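PDB 5AQ1: glucose-6-phosphate dehydrogenase, which catalyses the NADP-dependent oxidation of glucose 6-phosphate, the first step of the pentose phosphate pathway, in Trypanosoma cruzi. Local coordinates for residues B[474-478]-B[479-483]; B[461-464]-B[465-469]; B[119-122]-B[123-126]; B[54-58]-B[59-63]; B[229-232]-B[233-237]. All coordinates share one frame; numbering follows the deposited sequence.

Interaction 1 (B[474-478]-B[479-483]); sequences LHAID and RGEVK
R479 lies back over the last helical turn, across H475 and A476. One face of its guanidinium covers H475 O and A476 CA, both toward the rim of the group. NH2 comes within 3.6 Å of A476 CA. The bend in the chain at chi3 (-45°) folds the group back over the helix. E481 holds it there. R479 NE gives a nearly straight bond to E481 OE2 (2.7 Å, 175°), and NH2 bonds OE1. This is a two-nitrogen, side-on salt bridge. E481 OE2 lies in the guanidinium plane, at its edge, while both carboxylate oxygens are met from above their own plane.

A476 sits beneath this pair. Its CB also faces V482 CG2 at 4.1 Å. V482 points its side chain at the helix, and CG2 lies 3.8 Å from I477 CG1. I477 also packs on I266 of helix 264-282, and both I477 and V482 touch L315 of strand 313-319. D478 turns away to a salt bridge with R267.

The backbone closes the end of helix 460-479. E481 N bonds A476 O at 3.2 Å, and G480 N bonds I477 O at 3.1 Å. A water donates to I477 O and accepts from V482 N, bridging the helix end to the outgoing chain. G480 has a positive phi (86°). This is a Schellman motif, and it turns the chain toward strand 484-488.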
loop_
_atom_site.group_PDB
_atom_site.type_symbol
_atom_site.label_atom_id
_atom_site.label_comp_id
_atom_site.label_asym_id
_atom_site.label_seq_id
_atom_site.Cartn_x
_atom_site.Cartn_y
_atom_site.Cartn_z
ATOM N N LEU B 474 5.938 -24.209 28.419
ATOM C CA LEU B 474 5.522 -24.550 29.776
ATOM C C LEU B 474 6.137 -25.863 30.247
ATOM O O LEU B 474 6.630 -25.946 31.372
ATOM C CB LEU B 474 3.995 -24.622 29.873
ATOM C CG LEU B 474 3.271 -23.277 29.747
ATOM C CD1 LEU B 474 1.786 -23.489 29.505
ATOM C CD2 LEU B 474 3.497 -22.401 30.971
ATOM N N HIS B 475 6.110 -26.883 29.392
ATOM C CA HIS B 475 6.696 -28.178 29.739
ATOM C C HIS B 475 8.208 -28.076 29.950
ATOM O O HIS B 475 8.753 -28.713 30.854
ATOM C CB HIS B 475 6.370 -29.247 28.689
ATOM C CG HIS B 475 4.948 -29.718 28.724
ATOM N ND1 HIS B 475 4.419 -30.553 27.764
ATOM C CD2 HIS B 475 3.941 -29.461 29.593
ATOM C CE1 HIS B 475 3.152 -30.798 28.046
ATOM N NE2 HIS B 475 2.836 -30.146 29.150
ATOM N N ALA B 476 8.875 -27.268 29.130
ATOM C CA ALA B 476 10.300 -26.999 29.310
ATOM C C ALA B 476 10.573 -26.358 30.674
ATOM O O ALA B 476 11.492 -26.767 31.383
ATOM C CB ALA B 476 10.818 -26.105 28.195
ATOM N N ILE B 477 9.759 -25.370 31.039
ATOM C CA ILE B 477 9.895 -24.675 32.325
ATOM C C ILE B 477 9.716 -25.627 33.514
ATOM O O ILE B 477 10.456 -25.540 34.497
ATOM C CB ILE B 477 8.889 -23.506 32.451
ATOM C CG1 ILE B 477 9.240 -22.397 31.461
ATOM C CG2 ILE B 477 8.879 -22.938 33.865
ATOM C CD1 ILE B 477 8.085 -21.465 31.170
ATOM N N ASP B 478 8.737 -26.524 33.426
ATOM C CA ASP B 478 8.506 -27.510 34.484
ATOM C C ASP B 478 9.673 -28.494 34.633
ATOM O O ASP B 478 9.985 -28.910 35.747
ATOM C CB ASP B 478 7.194 -28.269 34.248
ATOM C CG ASP B 478 5.960 -27.405 34.492
ATOM O OD1 ASP B 478 6.086 -26.331 35.121
ATOM O OD2 ASP B 478 4.858 -27.805 34.061
ATOM N N ARG B 479 10.321 -28.849 33.525
ATOM C CA ARG B 479 11.501 -29.724 33.564
ATOM C C ARG B 479 12.756 -29.016 34.083
ATOM O O ARG B 479 13.767 -29.664 34.337
ATOM C CB ARG B 479 11.783 -30.327 32.183
ATOM C CG ARG B 479 10.821 -31.438 31.782
ATOM C CD ARG B 479 11.296 -32.173 30.534
ATOM N NE ARG B 479 11.745 -31.257 29.482
ATOM C CZ ARG B 479 10.987 -30.784 28.491
ATOM N NH1 ARG B 479 9.712 -31.136 28.378
ATOM N NH2 ARG B 479 11.513 -29.951 27.602
ATOM N N GLY B 480 12.689 -27.697 34.240
ATOM C CA GLY B 480 13.771 -26.925 34.843
ATOM C C GLY B 480 14.825 -26.523 33.830
ATOM O O GLY B 480 15.997 -26.372 34.177
ATOM N N GLU B 481 14.407 -26.328 32.580
ATOM C CA GLU B 481 15.334 -26.064 31.481
ATOM C C GLU B 481 15.420 -24.592 31.103
ATOM O O GLU B 481 16.252 -24.220 30.279
ATOM C CB GLU B 481 14.928 -26.875 30.254
ATOM C CG GLU B 481 14.970 -28.378 30.478
ATOM C CD GLU B 481 14.446 -29.168 29.295
ATOM O OE1 GLU B 481 14.215 -28.572 28.224
ATOM O OE2 GLU B 481 14.260 -30.394 29.442
ATOM N N VAL B 482 14.573 -23.760 31.703
ATOM C CA VAL B 482 14.560 -22.326 31.424
ATOM C C VAL B 482 14.935 -21.554 32.691
ATOM O O VAL B 482 14.322 -21.739 33.741
ATOM C CB VAL B 482 13.174 -21.869 30.931
ATOM C CG1 VAL B 482 13.242 -20.455 30.379
ATOM C CG2 VAL B 482 12.647 -22.827 29.869
ATOM N N LYS B 483 15.943 -20.694 32.586
ATOM C CA LYS B 483 16.424 -19.921 33.733
ATOM C C LYS B 483 15.374 -18.911 34.204
ATOM O O LYS B 483 14.688 -18.288 33.390
ATOM C CB LYS B 483 17.738 -19.206 33.385
ATOM C CG LYS B 483 18.259 -18.287 34.486
ATOM C CD LYS B 483 19.634 -17.684 34.206
ATOM C CE LYS B 483 20.499 -17.679 35.455
ATOM N NZ LYS B 483 21.497 -16.574 35.437
HETATM O O HOH W 1 12.846 -24.019 34.154
#

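Interaction 2 (B[461-464]-B[465-469]); sequences DELD and AAWRI
D461 O accepts the bond from A465 N at 3.0 Å and starts the run of i to i+4 backbone bonds here. The D461 carboxylate turns back to R459, two residues earlier, in a salt bridge.

E462 O takes A466 N in the same way. The E462 side chain leaves the segment: OE2 meets Q276 and K298, and OE1 meets the backbone N of R459. Several donors therefore hold this buried carboxylate.

L463 O receives W467 N at 3.1 Å. The L463 and W467 side chains run side by side and point the same way. L463 CG lies 4.2 Å from W467 CD1. The same CD1 is 3.5 Å from L463 O. Beyond them, L463 touches F183, and W467 NE1 makes a weak bond to F183 O.

D464 carries the one salt bridge between the segments. Its CG is anti to the backbone N (chi1 178°), which swings the carboxylate along the helix toward R468. The arginine chain is extended from CG to NE. NE bonds OD2 at 2.9 Å on the syn side, though tilted out of the carboxylate plane, and OD1 only weakly at 3.3 Å. The two flat groups are turned 63° apart.

A465 touches L302, and A466 touches Q271 and T275. The whole is a largely buried helix packed among helices 187-197, 264-282 and 291-302, with an i to i+4 Asp-Arg salt bridge at its exposed R468.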
loop_
_atom_site.group_PDB
_atom_site.type_symbol
_atom_site.label_atom_id
_atom_site.label_comp_id
_atom_site.label_asym_id
_atom_site.label_seq_id
_atom_site.Cartn_x
_atom_site.Cartn_y
_atom_site.Cartn_z
ATOM N N ASP B 461 -12.284 -24.538 20.269
ATOM C CA ASP B 461 -11.128 -24.590 19.366
ATOM C C ASP B 461 -10.200 -23.386 19.559
ATOM O O ASP B 461 -8.988 -23.498 19.387
ATOM C CB ASP B 461 -11.573 -24.727 17.897
ATOM C CG ASP B 461 -12.455 -23.573 17.423
ATOM O OD1 ASP B 461 -13.121 -22.919 18.260
ATOM O OD2 ASP B 461 -12.493 -23.327 16.197
ATOM N N GLU B 462 -10.782 -22.246 19.918
ATOM C CA GLU B 462 -10.030 -21.043 20.302
ATOM C C GLU B 462 -9.121 -21.321 21.497
ATOM O O GLU B 462 -7.966 -20.902 21.524
ATOM C CB GLU B 462 -11.024 -19.927 20.638
ATOM C CG GLU B 462 -10.437 -18.554 20.905
ATOM C CD GLU B 462 -11.518 -17.508 21.163
ATOM O OE1 GLU B 462 -12.714 -17.816 20.970
ATOM O OE2 GLU B 462 -11.174 -16.371 21.556
ATOM N N LEU B 463 -9.654 -22.038 22.479
ATOM C CA LEU B 463 -8.905 -22.425 23.671
ATOM C C LEU B 463 -7.723 -23.343 23.335
ATOM O O LEU B 463 -6.611 -23.132 23.820
ATOM C CB LEU B 463 -9.842 -23.129 24.651
ATOM C CG LEU B 463 -9.336 -23.408 26.065
ATOM C CD1 LEU B 463 -9.161 -22.141 26.896
ATOM C CD2 LEU B 463 -10.325 -24.356 26.716
ATOM N N ASP B 464 -7.986 -24.360 22.513
ATOM C CA ASP B 464 -6.963 -25.300 22.038
ATOM C C ASP B 464 -5.809 -24.595 21.312
ATOM O O ASP B 464 -4.646 -24.932 21.519
ATOM C CB ASP B 464 -7.594 -26.341 21.100
ATOM C CG ASP B 464 -6.571 -27.324 20.533
ATOM O OD1 ASP B 464 -6.104 -28.201 21.283
ATOM O OD2 ASP B 464 -6.235 -27.225 19.336
ATOM N N ALA B 465 -6.141 -23.634 20.454
ATOM C CA ALA B 465 -5.135 -22.880 19.708
ATOM C C ALA B 465 -4.209 -22.104 20.642
ATOM O O ALA B 465 -3.001 -22.019 20.401
ATOM C CB ALA B 465 -5.806 -21.936 18.725
ATOM N N ALA B 466 -4.774 -21.555 21.716
ATOM C CA ALA B 466 -3.995 -20.806 22.699
ATOM C C ALA B 466 -3.018 -21.707 23.455
ATOM O O ALA B 466 -1.856 -21.345 23.628
ATOM C CB ALA B 466 -4.912 -20.086 23.672
ATOM N N TRP B 467 -3.476 -22.882 23.889
ATOM C CA TRP B 467 -2.607 -23.807 24.623
ATOM C C TRP B 467 -1.433 -24.309 23.786
ATOM O O TRP B 467 -0.344 -24.536 24.313
ATOM C CB TRP B 467 -3.398 -25.000 25.170
ATOM C CG TRP B 467 -4.104 -24.702 26.458
ATOM C CD1 TRP B 467 -5.445 -24.771 26.695
ATOM C CD2 TRP B 467 -3.502 -24.279 27.687
ATOM N NE1 TRP B 467 -5.717 -24.420 27.993
ATOM C CE2 TRP B 467 -4.542 -24.113 28.625
ATOM C CE3 TRP B 467 -2.184 -24.020 28.085
ATOM C CZ2 TRP B 467 -4.308 -23.703 29.937
ATOM C CZ3 TRP B 467 -1.951 -23.614 29.387
ATOM C CH2 TRP B 467 -3.010 -23.460 30.300
ATOM N N ARG B 468 -1.653 -24.479 22.487
ATOM C CA ARG B 468 -0.605 -24.965 21.594
ATOM C C ARG B 468 0.543 -23.966 21.444
ATOM O O ARG B 468 1.684 -24.355 21.198
ATOM C CB ARG B 468 -1.194 -25.338 20.230
ATOM C CG ARG B 468 -1.940 -26.662 20.272
ATOM C CD ARG B 468 -2.729 -26.937 19.006
ATOM N NE ARG B 468 -3.533 -28.149 19.163
ATOM C CZ ARG B 468 -3.136 -29.379 18.843
ATOM N NH1 ARG B 468 -1.941 -29.605 18.301
ATOM N NH2 ARG B 468 -3.960 -30.397 19.054
ATOM N N ILE B 469 0.241 -22.684 21.615
ATOM C CA ILE B 469 1.257 -21.645 21.542
ATOM C C ILE B 469 2.279 -21.771 22.674
ATOM O O ILE B 469 3.485 -21.612 22.443
ATOM C CB ILE B 469 0.614 -20.240 21.557
ATOM C CG1 ILE B 469 -0.161 -20.017 20.254
ATOM C CG2 ILE B 469 1.670 -19.154 21.735
ATOM C CD1 ILE B 469 -1.144 -18.865 20.296
#

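Interaction 3 (B[119-122]-B[123-126]); sequences EDFA and RLNE
The R123 guanidinium and the D120 carboxylate stand nearly perpendicular, their planes 82° apart. D120 OD1 reaches R123 NH1 obliquely at 3.0 Å. The hydrogen bond within this salt bridge is weak, because it is bent to 129°. The two side chains lie alongside each other, and a bend in the arginine at chi3 (57°) brings NH1 to the acid. Stronger partners lie outside: R123 NH2 bonds T112 O, and D120 OD2 bonds S114. The F121 ring meets L124 obliquely, CD1 to CD2, at 4.3 Å. L162 of helix 155-165 packs on both residues.

Under the side chains runs a regular helical backbone. L124 N bonds D120 O at 2.9 Å, and N125 N bonds F121 O at 3.0 Å. E126 N bonds A122 O at 3.1 Å. L124 faces strands 67-72 and 108-112. Helix 118-134 thus packs on the parallel sheet of a Rossmann-type, NADPH-binding domain, with an i to i+3 ion pair near the sheet edge.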
loop_
_atom_site.group_PDB
_atom_site.type_symbol
_atom_site.label_atom_id
_atom_site.label_comp_id
_atom_site.label_asym_id
_atom_site.label_seq_id
_atom_site.Cartn_x
_atom_site.Cartn_y
_atom_site.Cartn_z
ATOM N N GLU B 119 -29.108 -36.306 44.158
ATOM C CA GLU B 119 -30.242 -35.906 44.995
ATOM C C GLU B 119 -30.288 -34.390 45.168
ATOM O O GLU B 119 -31.364 -33.797 45.221
ATOM C CB GLU B 119 -30.173 -36.570 46.377
ATOM C CG GLU B 119 -30.353 -38.083 46.377
ATOM C CD GLU B 119 -29.076 -38.859 46.076
ATOM O OE1 GLU B 119 -27.986 -38.242 45.986
ATOM O OE2 GLU B 119 -29.163 -40.098 45.926
ATOM N N ASP B 120 -29.113 -33.773 45.252
ATOM C CA ASP B 120 -29.005 -32.330 45.446
ATOM C C ASP B 120 -29.276 -31.535 44.164
ATOM O O ASP B 120 -29.800 -30.419 44.225
ATOM C CB ASP B 120 -27.630 -31.975 46.016
ATOM C CG ASP B 120 -27.422 -32.519 47.418
ATOM O OD1 ASP B 120 -28.379 -32.495 48.222
ATOM O OD2 ASP B 120 -26.295 -32.961 47.724
ATOM N N PHE B 121 -28.922 -32.101 43.014
ATOM C CA PHE B 121 -29.248 -31.484 41.728
ATOM C C PHE B 121 -30.733 -31.628 41.394
ATOM O O PHE B 121 -31.292 -30.807 40.666
ATOM C CB PHE B 121 -28.378 -32.062 40.607
ATOM C CG PHE B 121 -26.930 -31.685 40.725
ATOM C CD1 PHE B 121 -26.501 -30.413 40.369
ATOM C CD2 PHE B 121 -25.999 -32.590 41.214
ATOM C CE1 PHE B 121 -25.169 -30.056 40.486
ATOM C CE2 PHE B 121 -24.665 -32.237 41.334
ATOM C CZ PHE B 121 -24.250 -30.968 40.969
ATOM N N ALA B 122 -31.364 -32.671 41.924
ATOM C CA ALA B 122 -32.815 -32.810 41.853
ATOM C C ALA B 122 -33.494 -31.742 42.718
ATOM O O ALA B 122 -34.479 -31.137 42.295
ATOM C CB ALA B 122 -33.242 -34.201 42.297
ATOM N N ARG B 123 -32.970 -31.523 43.924
ATOM C CA ARG B 123 -33.462 -30.454 44.797
ATOM C C ARG B 123 -33.304 -29.089 44.133
ATOM O O ARG B 123 -34.216 -28.259 44.188
ATOM C CB ARG B 123 -32.731 -30.459 46.145
ATOM C CG ARG B 123 -33.174 -31.561 47.091
ATOM C CD ARG B 123 -32.279 -31.672 48.319
ATOM N NE ARG B 123 -32.198 -30.419 49.074
ATOM C CZ ARG B 123 -31.115 -29.642 49.187
ATOM N NH1 ARG B 123 -29.960 -29.961 48.601
ATOM N NH2 ARG B 123 -31.184 -28.526 49.904
ATOM N N LEU B 124 -32.143 -28.865 43.518
ATOM C CA LEU B 124 -31.862 -27.620 42.793
ATOM C C LEU B 124 -32.884 -27.385 41.685
ATOM O O LEU B 124 -33.439 -26.292 41.562
ATOM C CB LEU B 124 -30.448 -27.651 42.201
ATOM C CG LEU B 124 -29.999 -26.472 41.322
ATOM C CD1 LEU B 124 -30.123 -25.142 42.050
ATOM C CD2 LEU B 124 -28.570 -26.679 40.841
ATOM N N ASN B 125 -33.127 -28.422 40.887
ATOM C CA ASN B 125 -34.117 -28.366 39.816
ATOM C C ASN B 125 -35.499 -27.955 40.328
ATOM O O ASN B 125 -36.176 -27.124 39.722
ATOM C CB ASN B 125 -34.202 -29.725 39.123
ATOM C CG ASN B 125 -35.125 -29.714 37.920
ATOM O OD1 ASN B 125 -34.822 -29.102 36.902
ATOM N ND2 ASN B 125 -36.254 -30.402 38.029
ATOM N N GLU B 126 -35.901 -28.545 41.449
ATOM C CA GLU B 126 -37.220 -28.294 42.040
ATOM C C GLU B 126 -37.359 -26.874 42.560
ATOM O O GLU B 126 -38.427 -26.269 42.457
ATOM C CB GLU B 126 -37.485 -29.280 43.178
ATOM C CG GLU B 126 -37.700 -30.700 42.693
ATOM C CD GLU B 126 -37.586 -31.729 43.796
ATOM O OE1 GLU B 126 -37.798 -31.397 44.985
ATOM O OE2 GLU B 126 -37.267 -32.888 43.461
#

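Interaction 4 (B[54-58]-B[59-63]); sequences FQLYC and NGMLP
Backbone bonds to the carbonyls of L56 and Y57 close the end of the helix, whose last residue is C58. L56 O accepts M61 N at 2.8 Å, nearly along the C=O axis, and takes a weak second bond from L62 N. Y57 O receives G60 N at 3.1 Å. G60 has a positive phi (67°), as the C-prime residue of a Schellman motif.

Apolar contacts fill the turn. L56 CB meets L62 CG at 3.8 Å. L56 CD2 meets M61 CB at 3.9 Å, with the two side chains crossing. M61 bends at chi2 and chi3, which curls its CE back to 4.1 Å from L56 CD2. L417 of a second subunit packs on L56, N59 and M61.

A disulfide joins C58 to C99. C58 SG also lies over one face of the F54 ring, 3.4 Å above its plane and offset toward the rim.

The contact ends helix 43-58 and leads into the loop before strand 67-72. Helix 441-451 covers L56, M61 and L62. L62 and P63 also rest on strand 33-38.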
loop_
_atom_site.group_PDB
_atom_site.type_symbol
_atom_site.label_atom_id
_atom_site.label_comp_id
_atom_site.label_asym_id
_atom_site.label_seq_id
_atom_site.Cartn_x
_atom_site.Cartn_y
_atom_site.Cartn_z
ATOM N N PHE B 54 -25.991 -6.805 40.480
ATOM C CA PHE B 54 -26.604 -5.615 41.083
ATOM C C PHE B 54 -26.634 -4.456 40.091
ATOM O O PHE B 54 -27.667 -3.808 39.917
ATOM C CB PHE B 54 -25.858 -5.201 42.356
ATOM C CG PHE B 54 -26.322 -3.893 42.939
ATOM C CD1 PHE B 54 -27.622 -3.744 43.400
ATOM C CD2 PHE B 54 -25.457 -2.812 43.037
ATOM C CE1 PHE B 54 -28.055 -2.544 43.943
ATOM C CE2 PHE B 54 -25.883 -1.607 43.581
ATOM C CZ PHE B 54 -27.184 -1.473 44.033
ATOM N N GLN B 55 -25.501 -4.206 39.436
ATOM C CA GLN B 55 -25.410 -3.137 38.443
ATOM C C GLN B 55 -26.352 -3.375 37.266
ATOM O O GLN B 55 -26.981 -2.437 36.774
ATOM C CB GLN B 55 -23.973 -2.983 37.931
ATOM C CG GLN B 55 -22.973 -2.493 38.971
ATOM C CD GLN B 55 -23.365 -1.163 39.582
ATOM O OE1 GLN B 55 -23.931 -0.304 38.909
ATOM N NE2 GLN B 55 -23.076 -0.989 40.868
ATOM N N LEU B 56 -26.448 -4.625 36.817
ATOM C CA LEU B 56 -27.358 -4.976 35.729
ATOM C C LEU B 56 -28.813 -4.753 36.127
ATOM O O LEU B 56 -29.614 -4.301 35.312
ATOM C CB LEU B 56 -27.153 -6.427 35.282
ATOM C CG LEU B 56 -25.857 -6.752 34.537
ATOM C CD1 LEU B 56 -25.826 -8.234 34.194
ATOM C CD2 LEU B 56 -25.702 -5.908 33.281
ATOM N N TYR B 57 -29.152 -5.072 37.375
ATOM C CA TYR B 57 -30.494 -4.818 37.889
ATOM C C TYR B 57 -30.798 -3.324 37.855
ATOM O O TYR B 57 -31.835 -2.913 37.344
ATOM C CB TYR B 57 -30.635 -5.351 39.317
ATOM C CG TYR B 57 -32.041 -5.264 39.877
ATOM C CD1 TYR B 57 -33.021 -6.174 39.488
ATOM C CD2 TYR B 57 -32.388 -4.280 40.808
ATOM C CE1 TYR B 57 -34.309 -6.106 39.997
ATOM C CE2 TYR B 57 -33.675 -4.204 41.326
ATOM C CZ TYR B 57 -34.631 -5.119 40.918
ATOM O OH TYR B 57 -35.911 -5.057 41.422
ATOM N N CYS B 58 -29.874 -2.521 38.380
ATOM C CA CYS B 58 -30.055 -1.070 38.476
ATOM C C CYS B 58 -30.179 -0.357 37.133
ATOM O O CYS B 58 -30.832 0.682 37.043
ATOM C CB CYS B 58 -28.905 -0.442 39.261
ATOM S SG CYS B 58 -28.889 -0.845 41.021
ATOM N N ASN B 59 -29.549 -0.903 36.097
ATOM C CA ASN B 59 -29.607 -0.309 34.763
ATOM C C ASN B 59 -30.772 -0.832 33.925
ATOM O O ASN B 59 -30.842 -0.560 32.728
ATOM C CB ASN B 59 -28.287 -0.541 34.019
ATOM C CG ASN B 59 -27.089 0.066 34.740
ATOM O OD1 ASN B 59 -27.232 0.965 35.569
ATOM N ND2 ASN B 59 -25.900 -0.427 34.419
ATOM N N GLY B 60 -31.685 -1.574 34.550
ATOM C CA GLY B 60 -32.835 -2.143 33.850
ATOM C C GLY B 60 -32.453 -3.209 32.838
ATOM O O GLY B 60 -33.161 -3.423 31.859
ATOM N N MET B 61 -31.333 -3.881 33.081
ATOM C CA MET B 61 -30.807 -4.873 32.151
ATOM C C MET B 61 -31.251 -6.286 32.521
ATOM O O MET B 61 -31.189 -7.187 31.691
ATOM C CB MET B 61 -29.281 -4.804 32.119
ATOM C CG MET B 61 -28.706 -4.777 30.716
ATOM S SD MET B 61 -28.410 -3.099 30.138
ATOM C CE MET B 61 -26.755 -2.856 30.760
ATOM N N LEU B 62 -31.663 -6.478 33.774
ATOM C CA LEU B 62 -32.313 -7.711 34.210
ATOM C C LEU B 62 -33.800 -7.449 34.374
ATOM O O LEU B 62 -34.191 -6.321 34.682
ATOM C CB LEU B 62 -31.756 -8.174 35.553
ATOM C CG LEU B 62 -30.298 -8.620 35.601
ATOM C CD1 LEU B 62 -29.933 -9.010 37.025
ATOM C CD2 LEU B 62 -30.052 -9.776 34.644
ATOM N N PRO B 63 -34.639 -8.485 34.181
ATOM C CA PRO B 63 -36.057 -8.310 34.496
ATOM C C PRO B 63 -36.256 -8.023 35.984
ATOM O O PRO B 63 -35.518 -8.550 36.816
ATOM C CB PRO B 63 -36.686 -9.659 34.115
ATOM C CG PRO B 63 -35.695 -10.333 33.234
ATOM C CD PRO B 63 -34.351 -9.835 33.664
#

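Interaction 5 (B[229-232]-B[233-237]); sequences RVFS and ALWNS
F231 and W235 cross at a slant. F231 CB lies 3.9 Å from W235 CE3, and CD1 is 4.1 Å from CZ3. F231 O sits near the plane of the indole, at its edge, 3.5 Å from CE3. The L234 side chain lies against V230 O, with CG and CD1 nearest.

The backbone sets these positions. A233 N bonds R229 O at 3.0 Å, in a nearly straight bond (169°). L234 N to F231 O is weak, and so is W235 N to S232 O at 3.4 Å. S232 to W235 form a type I turn, and W235 is the centre of an inverse gamma turn.

Farther out, W235 NE1 bonds L281 O, while its ring takes a cation-pi contact from R225 and meets W356 nearly at right angles. L396 packs on both aromatics, and E383 of a second subunit binds R229 NE and S232 OG. The short helix 229-232 and its turn thus lead into strand 240-248 of the large mixed sheet, at a subunit interface.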
loop_
_atom_site.group_PDB
_atom_site.type_symbol
_atom_site.label_atom_id
_atom_site.label_comp_id
_atom_site.label_asym_id
_atom_site.label_seq_id
_atom_site.Cartn_x
_atom_site.Cartn_y
_atom_site.Cartn_z
ATOM N N ARG B 229 -10.827 3.720 8.365
ATOM C CA ARG B 229 -9.877 3.587 7.265
ATOM C C ARG B 229 -8.459 3.896 7.726
ATOM O O ARG B 229 -7.509 3.225 7.319
ATOM C CB ARG B 229 -10.263 4.499 6.093
ATOM C CG ARG B 229 -9.251 4.550 4.949
ATOM C CD ARG B 229 -8.908 3.171 4.408
ATOM N NE ARG B 229 -10.084 2.533 3.814
ATOM C CZ ARG B 229 -10.357 2.471 2.509
ATOM N NH1 ARG B 229 -9.531 2.992 1.603
ATOM N NH2 ARG B 229 -11.469 1.863 2.105
ATOM N N VAL B 230 -8.332 4.904 8.585
ATOM C CA VAL B 230 -7.033 5.341 9.098
ATOM C C VAL B 230 -6.209 4.186 9.673
ATOM O O VAL B 230 -5.019 4.078 9.383
ATOM C CB VAL B 230 -7.207 6.469 10.141
ATOM C CG1 VAL B 230 -5.949 6.667 10.976
ATOM C CG2 VAL B 230 -7.584 7.765 9.437
ATOM N N PHE B 231 -6.836 3.328 10.474
ATOM C CA PHE B 231 -6.129 2.204 11.093
ATOM C C PHE B 231 -6.154 0.941 10.250
ATOM O O PHE B 231 -5.236 0.124 10.333
ATOM C CB PHE B 231 -6.669 1.930 12.494
ATOM C CG PHE B 231 -6.362 3.028 13.471
ATOM C CD1 PHE B 231 -5.046 3.398 13.721
ATOM C CD2 PHE B 231 -7.375 3.700 14.128
ATOM C CE1 PHE B 231 -4.747 4.413 14.608
ATOM C CE2 PHE B 231 -7.078 4.713 15.023
ATOM C CZ PHE B 231 -5.764 5.071 15.264
ATOM N N SER B 232 -7.187 0.787 9.430
ATOM C CA SER B 232 -7.260 -0.335 8.502
ATOM C C SER B 232 -6.050 -0.344 7.562
ATOM O O SER B 232 -5.396 -1.374 7.387
ATOM C CB SER B 232 -8.551 -0.253 7.689
ATOM O OG SER B 232 -8.684 -1.374 6.842
ATOM N N ALA B 233 -5.754 0.820 6.984
ATOM C CA ALA B 233 -4.657 0.978 6.026
ATOM C C ALA B 233 -3.267 0.780 6.637
ATOM O O ALA B 233 -2.332 0.390 5.938
ATOM C CB ALA B 233 -4.738 2.350 5.370
ATOM N N LEU B 234 -3.135 1.057 7.933
ATOM C CA LEU B 234 -1.848 0.976 8.621
ATOM C C LEU B 234 -1.571 -0.367 9.284
ATOM O O LEU B 234 -0.465 -0.583 9.772
ATOM C CB LEU B 234 -1.768 2.054 9.706
ATOM C CG LEU B 234 -1.821 3.510 9.252
ATOM C CD1 LEU B 234 -2.011 4.438 10.444
ATOM C CD2 LEU B 234 -0.564 3.869 8.483
ATOM N N TRP B 235 -2.546 -1.270 9.309
ATOM C CA TRP B 235 -2.479 -2.407 10.236
ATOM C C TRP B 235 -1.790 -3.649 9.666
ATOM O O TRP B 235 -2.367 -4.733 9.619
ATOM C CB TRP B 235 -3.879 -2.754 10.751
ATOM C CG TRP B 235 -3.862 -3.186 12.172
ATOM C CD1 TRP B 235 -3.628 -4.445 12.645
ATOM C CD2 TRP B 235 -4.063 -2.354 13.321
ATOM N NE1 TRP B 235 -3.683 -4.452 14.018
ATOM C CE2 TRP B 235 -3.950 -3.182 14.457
ATOM C CE3 TRP B 235 -4.340 -0.996 13.499
ATOM C CZ2 TRP B 235 -4.102 -2.690 15.761
ATOM C CZ3 TRP B 235 -4.493 -0.508 14.796
ATOM C CH2 TRP B 235 -4.374 -1.355 15.908
ATOM N N ASN B 236 -0.541 -3.484 9.245
ATOM C CA ASN B 236 0.228 -4.584 8.672
ATOM C C ASN B 236 1.726 -4.297 8.750
ATOM O O ASN B 236 2.130 -3.232 9.218
ATOM C CB ASN B 236 -0.212 -4.834 7.230
ATOM C CG ASN B 236 -0.042 -3.614 6.355
ATOM O OD1 ASN B 236 1.011 -2.980 6.364
ATOM N ND2 ASN B 236 -1.078 -3.267 5.601
ATOM N N SER B 237 2.538 -5.241 8.280
ATOM C CA SER B 237 3.992 -5.155 8.427
ATOM C C SER B 237 4.655 -4.032 7.623
ATOM O O SER B 237 5.824 -3.722 7.860
ATOM C CB SER B 237 4.638 -6.491 8.054
ATOM O OG SER B 237 4.603 -6.693 6.658
#

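From the N terminus, interaction 4 comes first, ending helix 43-58, and interaction 3 follows within helix 118-134. Both belong to the coenzyme domain, about 28 Å apart between centres. Interaction 5 leads into strand 240-248 of the mixed sheet. Interactions 2 and 1 follow on helix 460-479, one in its first half and one at its end. All five are local and in series. None encloses or crosses another, and each closes just a helical turn or short loop. Interactions 1 and 2 touch directly, L474 CD1 to W467 CZ3, at 3.7 Å. Interactions 4 and 5 both meet the second subunit.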